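Local coordinates for protein necrotic enteritis toxin B (Clostridium perfringens, PDB 4I0N) that probably forms pores in host cell membranes as a secreted toxin with the alpha-hemolysin fold, at residues A[45-57]-A[116-128]. Numbering follows the deposited sequence. Where two conformers were deposited one is given.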
ATOM      1  N   PHE A  45     -17.539  -8.910  10.152  1.00 12.38           N
ATOM      2  CA  PHE A  45     -18.036  -8.429  11.445  1.00 12.62           C
ATOM      3  C   PHE A  45     -18.319  -9.624  12.308  1.00 13.50           C
ATOM      4  O   PHE A  45     -18.910 -10.607  11.824  1.00 12.98           O
ATOM      5  CB  PHE A  45     -19.364  -7.663  11.268  1.00 12.53           C
ATOM      6  CG  PHE A  45     -19.250  -6.370  10.481  1.00 13.23           C
ATOM      7  CD1 PHE A  45     -19.114  -5.146  11.136  1.00 13.33           C
ATOM      8  CD2 PHE A  45     -19.330  -6.381   9.083  1.00 13.08           C
ATOM      9  CE1 PHE A  45     -19.028  -3.957  10.411  1.00 13.37           C
ATOM     10  CE2 PHE A  45     -19.255  -5.181   8.351  1.00 15.20           C
ATOM     11  CZ  PHE A  45     -19.107  -3.977   9.019  1.00 12.94           C
ATOM     12  N   ILE A  46     -17.944  -9.544  13.581  1.00 13.12           N
ATOM     13  CA  ILE A  46     -18.237 -10.632  14.509  1.00 14.92           C
ATOM     14  C   ILE A  46     -19.143 -10.093  15.599  1.00 15.14           C
ATOM     15  O   ILE A  46     -18.866  -9.042  16.176  1.00 15.51           O
ATOM     16  CB  ILE A  46     -16.958 -11.243  15.161  1.00 15.22           C
ATOM     17  CG1 ILE A  46     -15.971 -11.742  14.100  1.00 16.70           C
ATOM     18  CG2 ILE A  46     -17.313 -12.393  16.090  1.00 16.63           C
ATOM     19  CD1 ILE A  46     -14.761 -10.872  13.988  1.00 20.50           C
ATOM     20  N   GLU A  47     -20.240 -10.802  15.835  1.00 15.22           N
ATOM     21  CA  GLU A  47     -21.121 -10.539  16.963  1.00 15.70           C
ATOM     22  C   GLU A  47     -20.878 -11.726  17.880  1.00 15.62           C
ATOM     23  O   GLU A  47     -21.385 -12.835  17.633  1.00 15.82           O
ATOM     24  CB  GLU A  47     -22.595 -10.474  16.535  1.00 15.24           C
ATOM     25  CG  GLU A  47     -22.930  -9.329  15.583  1.00 17.75           C
ATOM     26  CD  GLU A  47     -22.840  -7.944  16.228  1.00 20.66           C
ATOM     27  OE1 GLU A  47     -22.772  -7.838  17.480  1.00 22.10           O
ATOM     28  OE2 GLU A  47     -22.876  -6.957  15.471  1.00 22.82           O
ATOM     29  N   ASP A  48     -20.082 -11.468  18.917  1.00 15.37           N
ATOM     30  CA  ASP A  48     -19.563 -12.483  19.819  1.00 15.12           C
ATOM     31  C   ASP A  48     -20.190 -12.303  21.207  1.00 16.03           C
ATOM     32  O   ASP A  48     -19.914 -11.309  21.883  1.00 16.73           O
ATOM     33  CB  ASP A  48     -18.031 -12.336  19.876  1.00 15.25           C
ATOM     34  CG  ASP A  48     -17.340 -13.456  20.638  1.00 14.72           C
ATOM     35  OD1 ASP A  48     -18.015 -14.305  21.250  1.00 15.47           O
ATOM     36  OD2 ASP A  48     -16.075 -13.489  20.610  1.00 17.49           O
ATOM     37  N   PRO A  49     -21.039 -13.263  21.637  1.00 15.71           N
ATOM     38  CA  PRO A  49     -21.647 -13.251  22.988  1.00 16.69           C
ATOM     39  C   PRO A  49     -20.631 -13.456  24.111  1.00 17.83           C
ATOM     40  O   PRO A  49     -20.984 -13.325  25.292  1.00 18.84           O
ATOM     41  CB  PRO A  49     -22.614 -14.453  22.970  1.00 17.12           C
ATOM     42  CG  PRO A  49     -22.630 -14.973  21.557  1.00 16.97           C
ATOM     43  CD  PRO A  49     -21.386 -14.473  20.878  1.00 15.33           C
ATOM     44  N   HIS A  50     -19.398 -13.802  23.737  1.00 17.68           N
ATOM     45  CA  HIS A  50     -18.323 -14.110  24.689  1.00 18.60           C
ATOM     46  C   HIS A  50     -17.283 -12.988  24.790  1.00 18.78           C
ATOM     47  O   HIS A  50     -16.298 -13.109  25.508  1.00 19.16           O
ATOM     48  CB  HIS A  50     -17.665 -15.429  24.277  1.00 18.84           C
ATOM     49  CG  HIS A  50     -18.655 -16.537  24.083  1.00 20.36           C
ATOM     50  ND1 HIS A  50     -19.280 -17.165  25.138  1.00 21.25           N
ATOM     51  CD2 HIS A  50     -19.178 -17.085  22.958  1.00 20.64           C
ATOM     52  CE1 HIS A  50     -20.124 -18.071  24.677  1.00 21.07           C
ATOM     53  NE2 HIS A  50     -20.086 -18.040  23.357  1.00 20.35           N
ATOM     54  N   SER A  51     -17.528 -11.895  24.080  1.00 18.08           N
ATOM     55  CA  SER A  51     -16.673 -10.708  24.167  1.00 19.26           C
ATOM     56  C   SER A  51     -17.466  -9.503  24.671  1.00 19.95           C
ATOM     57  O   SER A  51     -18.652  -9.390  24.398  1.00 19.78           O
ATOM     58  CB  SER A  51     -16.062 -10.406  22.804  1.00 18.16           C
ATOM     59  OG  SER A  51     -15.308  -9.203  22.846  1.00 22.05           O
ATOM     60  N   ASP A  52     -16.820  -8.579  25.378  1.00 21.87           N
ATOM     61  CA  ASP A  52     -17.548  -7.381  25.810  1.00 22.97           C
ATOM     62  C   ASP A  52     -17.469  -6.193  24.833  1.00 21.97           C
ATOM     63  O   ASP A  52     -18.080  -5.148  25.074  1.00 21.51           O
ATOM     64  CB  ASP A  52     -17.217  -6.978  27.262  1.00 25.32           C
ATOM     65  CG  ASP A  52     -15.731  -6.826  27.509  1.00 27.36           C
ATOM     66  OD1 ASP A  52     -15.023  -6.366  26.602  1.00 29.36           O
ATOM     67  OD2 ASP A  52     -15.273  -7.178  28.628  1.00 33.38           O
ATOM     68  N   LYS A  53     -16.763  -6.383  23.715  1.00 21.46           N
ATOM     69  CA  LYS A  53     -16.774  -5.421  22.611  1.00 21.39           C
ATOM     70  C   LYS A  53     -17.207  -6.102  21.300  1.00 20.77           C
ATOM     71  O   LYS A  53     -17.478  -7.317  21.285  1.00 20.68           O
ATOM     72  CB  LYS A  53     -15.403  -4.748  22.461  1.00 22.10           C
ATOM     73  CG  LYS A  53     -14.978  -3.922  23.697  1.00 25.17           C
ATOM     74  CD  LYS A  53     -13.671  -3.157  23.481  1.00 30.30           C
ATOM     75  CE  LYS A  53     -13.888  -1.830  22.759  1.00 31.74           C
ATOM     76  NZ  LYS A  53     -14.625  -0.793  23.555  1.00 34.64           N
ATOM     77  N   LYS A  54     -17.288  -5.316  20.220  1.00 18.95           N
ATOM     78  CA  LYS A  54     -17.574  -5.829  18.867  1.00 18.40           C
ATOM     79  C   LYS A  54     -16.308  -5.671  18.072  1.00 16.95           C
ATOM     80  O   LYS A  54     -15.593  -4.704  18.280  1.00 16.24           O
ATOM     81  CB  LYS A  54     -18.572  -4.934  18.118  1.00 18.26           C
ATOM     82  CG  LYS A  54     -19.960  -4.954  18.566  1.00 21.64           C
ATOM     83  CD  LYS A  54     -20.816  -4.426  17.474  1.00 20.58           C
ATOM     84  CE  LYS A  54     -21.006  -2.947  17.519  1.00 21.29           C
ATOM     85  NZ  LYS A  54     -22.440  -2.701  17.170  1.00 21.33           N
ATOM     86  N   THR A  55     -16.078  -6.570  17.117  1.00 16.07           N
ATOM     87  CA  THR A  55     -14.881  -6.522  16.281  1.00 15.28           C
ATOM     88  C   THR A  55     -15.213  -6.710  14.806  1.00 14.26           C
ATOM     89  O   THR A  55     -16.099  -7.481  14.451  1.00 13.84           O
ATOM     90  CB  THR A  55     -13.873  -7.624  16.707  1.00 15.83           C
ATOM     91  OG1 THR A  55     -13.566  -7.467  18.100  1.00 19.78           O
ATOM     92  CG2 THR A  55     -12.577  -7.563  15.856  1.00 14.63           C
ATOM     93  N   ALA A  56     -14.510  -5.987  13.945  1.00 13.64           N
ATOM     94  CA  ALA A  56     -14.570  -6.273  12.519  1.00 13.51           C
ATOM     95  C   ALA A  56     -13.138  -6.458  12.030  1.00 13.23           C
ATOM     96  O   ALA A  56     -12.284  -5.650  12.344  1.00 13.97           O
ATOM     97  CB  ALA A  56     -15.229  -5.141  11.778  1.00 13.76           C
ATOM     98  N   LEU A  57     -12.884  -7.513  11.270  1.00 13.27           N
ATOM     99  CA  LEU A  57     -11.605  -7.672  10.583  1.00 13.55           C
ATOM    100  C   LEU A  57     -11.809  -7.054   9.199  1.00 13.02           C
ATOM    101  O   LEU A  57     -12.778  -7.383   8.511  1.00 14.39           O
ATOM    102  CB  LEU A  57     -11.242  -9.155  10.435  1.00 13.86           C
ATOM    103  CG  LEU A  57     -10.937  -9.967  11.704  1.00 16.39           C
ATOM    104  CD1 LEU A  57     -10.409 -11.330  11.319  1.00 17.44           C
ATOM    105  CD2 LEU A  57      -9.917  -9.270  12.590  1.00 16.11           C
ATOM    106  N   ASN A 116       0.953 -12.353   5.527  1.00 16.28           N
ATOM    107  CA  ASN A 116       0.674 -12.642   6.946  0.50 16.03           C
ATOM    108  C   ASN A 116      -0.812 -12.685   7.181  1.00 16.03           C
ATOM    109  O   ASN A 116      -1.612 -12.474   6.263  1.00 14.87           O
ATOM    110  CB  ASN A 116       1.346 -11.651   7.910  0.50 16.14           C
ATOM    111  CG  ASN A 116       1.520 -12.218   9.343  0.50 16.43           C
ATOM    112  OD1 ASN A 116       1.261 -13.403   9.626  0.50 17.11           O
ATOM    113  ND2 ASN A 116       1.966 -11.359  10.245  0.50 17.30           N
ATOM    114  N   SER A 117      -1.177 -13.073   8.398  1.00 15.77           N
ATOM    115  CA  SER A 117      -2.577 -13.225   8.739  0.50 15.92           C
ATOM    116  C   SER A 117      -2.876 -12.559  10.064  1.00 15.81           C
ATOM    117  O   SER A 117      -2.003 -12.474  10.945  1.00 15.56           O
ATOM    118  CB  SER A 117      -2.968 -14.698   8.809  0.50 16.84           C
ATOM    119  OG  SER A 117      -4.358 -14.810   9.052  0.50 17.96           O
ATOM    120  N   ILE A 118      -4.104 -12.058  10.181  1.00 14.48           N
ATOM    121  CA  ILE A 118      -4.609 -11.505  11.435  1.00 14.35           C
ATOM    122  C   ILE A 118      -5.821 -12.353  11.793  1.00 14.74           C
ATOM    123  O   ILE A 118      -6.684 -12.569  10.963  1.00 15.16           O
ATOM    124  CB  ILE A 118      -4.946  -9.972  11.312  1.00 14.42           C
ATOM    125  CG1 ILE A 118      -5.492  -9.403  12.626  1.00 15.26           C
ATOM    126  CG2 ILE A 118      -5.868  -9.677  10.114  1.00 13.81           C
ATOM    127  CD1 ILE A 118      -5.296  -7.884  12.714  1.00 15.86           C
ATOM    128  N   GLY A 119      -5.873 -12.830  13.024  1.00 15.19           N
ATOM    129  CA  GLY A 119      -6.903 -13.790  13.413  1.00 16.26           C
ATOM    130  C   GLY A 119      -7.730 -13.279  14.579  1.00 16.74           C
ATOM    131  O   GLY A 119      -7.246 -12.486  15.403  1.00 16.22           O
ATOM    132  N   TYR A 120      -8.984 -13.735  14.627  1.00 17.21           N
ATOM    133  CA  TYR A 120      -9.886 -13.415  15.725  1.00 17.24           C
ATOM    134  C   TYR A 120     -10.231 -14.699  16.460  1.00 18.25           C
ATOM    135  O   TYR A 120     -10.620 -15.685  15.843  1.00 19.01           O
ATOM    136  CB  TYR A 120     -11.165 -12.733  15.211  1.00 17.19           C
ATOM    137  CG  TYR A 120     -12.156 -12.453  16.318  1.00 16.67           C
ATOM    138  CD1 TYR A 120     -12.115 -11.250  17.018  1.00 18.21           C
ATOM    139  CD2 TYR A 120     -13.123 -13.392  16.680  1.00 16.40           C
ATOM    140  CE1 TYR A 120     -13.005 -10.986  18.051  1.00 17.22           C
ATOM    141  CE2 TYR A 120     -14.016 -13.142  17.722  1.00 16.80           C
ATOM    142  CZ  TYR A 120     -13.952 -11.931  18.398  1.00 17.39           C
ATOM    143  OH  TYR A 120     -14.826 -11.651  19.418  1.00 18.70           O
ATOM    144  N   SER A 121     -10.088 -14.677  17.779  1.00 18.33           N
ATOM    145  CA  SER A 121     -10.519 -15.792  18.615  1.00 19.51           C
ATOM    146  C   SER A 121     -11.778 -15.428  19.375  1.00 19.85           C
ATOM    147  O   SER A 121     -11.889 -14.320  19.904  1.00 19.32           O
ATOM    148  CB  SER A 121      -9.437 -16.152  19.618  1.00 19.71           C
ATOM    149  OG  SER A 121      -8.288 -16.618  18.944  1.00 22.84           O
ATOM    150  N   ILE A 122     -12.720 -16.366  19.432  1.00 20.27           N
ATOM    151  CA  ILE A 122     -13.958 -16.153  20.199  1.00 21.87           C
ATOM    152  C   ILE A 122     -13.549 -15.766  21.624  1.00 22.56           C
ATOM    153  O   ILE A 122     -12.644 -16.372  22.206  1.00 23.55           O
ATOM    154  CB  ILE A 122     -14.900 -17.390  20.132  1.00 22.25           C
ATOM    155  CG1 ILE A 122     -15.499 -17.487  18.716  1.00 23.38           C
ATOM    156  CG2 ILE A 122     -16.024 -17.294  21.188  1.00 22.33           C
ATOM    157  CD1 ILE A 122     -16.031 -18.855  18.324  1.00 24.99           C
ATOM    158  N   GLY A 123     -14.164 -14.711  22.149  1.00 22.70           N
ATOM    159  CA  GLY A 123     -13.739 -14.131  23.419  1.00 24.01           C
ATOM    160  C   GLY A 123     -13.080 -12.782  23.210  1.00 23.73           C
ATOM    161  O   GLY A 123     -12.985 -11.976  24.140  1.00 24.35           O
ATOM    162  N   GLY A 124     -12.612 -12.541  21.990  1.00 23.05           N
ATOM    163  CA  GLY A 124     -12.119 -11.223  21.589  1.00 22.60           C
ATOM    164  C   GLY A 124     -10.643 -11.061  21.292  1.00 22.45           C
ATOM    165  O   GLY A 124     -10.219  -9.992  20.839  1.00 22.05           O
ATOM    166  N   ASN A 125      -9.846 -12.101  21.534  1.00 22.79           N
ATOM    167  CA  ASN A 125      -8.400 -12.004  21.311  1.00 23.34           C
ATOM    168  C   ASN A 125      -8.048 -11.853  19.827  1.00 22.12           C
ATOM    169  O   ASN A 125      -8.576 -12.572  18.977  1.00 20.89           O
ATOM    170  CB  ASN A 125      -7.653 -13.192  21.932  1.00 24.51           C
ATOM    171  CG  ASN A 125      -7.628 -13.148  23.457  1.00 29.15           C
ATOM    172  OD1 ASN A 125      -7.873 -12.106  24.078  1.00 32.89           O
ATOM    173  ND2 ASN A 125      -7.327 -14.289  24.071  1.00 33.87           N
ATOM    174  N   ILE A 126      -7.158 -10.909  19.536  1.00 21.97           N
ATOM    175  CA  ILE A 126      -6.698 -10.636  18.168  1.00 21.44           C
ATOM    176  C   ILE A 126      -5.215 -10.997  18.062  1.00 22.36           C
ATOM    177  O   ILE A 126      -4.396 -10.560  18.883  1.00 22.50           O
ATOM    178  CB  ILE A 126      -6.919  -9.139  17.772  1.00 20.95           C
ATOM    179  CG1 ILE A 126      -8.413  -8.793  17.783  1.00 22.05           C
ATOM    180  CG2 ILE A 126      -6.285  -8.820  16.402  1.00 20.23           C
ATOM    181  CD1 ILE A 126      -9.160  -9.299  16.566  1.00 24.20           C
ATOM    182  N   SER A 127      -4.883 -11.807  17.064  1.00 21.98           N
ATOM    183  CA  SER A 127      -3.521 -12.304  16.902  1.00 23.10           C
ATOM    184  C   SER A 127      -2.962 -11.979  15.517  1.00 22.26           C
ATOM    185  O   SER A 127      -3.698 -12.003  14.531  1.00 21.27           O
ATOM    186  CB  SER A 127      -3.474 -13.807  17.132  1.00 24.09           C
ATOM    187  OG  SER A 127      -2.128 -14.253  17.006  1.00 28.53           O
ATOM    188  N   VAL A 128      -1.661 -11.691  15.454  1.00 22.41           N
ATOM    189  CA  VAL A 128      -0.983 -11.398  14.179  1.00 22.08           C
ATOM    190  C   VAL A 128       0.254 -12.277  13.923  1.00 23.76           C
ATOM    191  O   VAL A 128       1.033 -11.980  12.993  1.00 23.89           O
ATOM    192  CB  VAL A 128      -0.590  -9.880  14.044  1.00 21.80           C
ATOM    193  CG1 VAL A 128      -1.842  -9.005  13.965  1.00 20.29           C
ATOM    194  CG2 VAL A 128       0.335  -9.423  15.168  1.00 21.92           C
TER
HETATM  195  O   HOH W   1     -15.987  -9.155  19.231  1.00 14.03           O
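Y120 lays its ring over I46, one face resting on the isoleucine: CD1 of I46 stands 4.0 Å from the centroid of the Y120 ring, only 17° off the ring normal, a CH-pi contact. CG2 of I46 reaches CE2 of the same ring. T55 approaches obliquely, its OG1 3.6 Å from Y120 CE1, while its CG2 meets CD1 of I126 tip to tip at 3.9 Å. L57 extends this apolar floor, passing alongside I126 with CD2 4.0 Å from CD1 of I126 and touching CB of Y120 with its other methyl.

The tyrosine's CG is anti to its backbone N (chi1 177°), which sends the ring across toward the 48-51 turn and its hydroxyl onto D48. There Y120 OH donates to the anti lone pair of D48 OD2 over 2.5 Å, with carboxylate and ring planes steeply inclined. The syn lone pair of that oxygen takes the backbone N of G123 at 2.7 Å, nearly straight at 170°. The other oxygen, OD1, accepts H50 N at 2.9 Å from above the carboxylate plane in an Asx turn, so three donors fix the carboxylate; the bond from G123 N ties the 48-51 type I turn to the 121-124 type II turn. A water gives one hydrogen bond to Y120 OH and another to K53 O. Beyond the carboxylate, I122 lies side by side with H50, its CG2 by the ring.

Strands 53-57 and 116-120 run roughly antiparallel, their axes 8.7 Å apart at closest approach, in separate sheets packed through side chains. The three-stranded sheet of 113-120, 126-127 and 144-150 is consistent with the folded prestem of leukocidin-family monomers, clasped to the cap; it also leans on strand 219-231, where I118 meets A225 and I126 meets A227, while K21 of strand 21-34 meets H50 and I122.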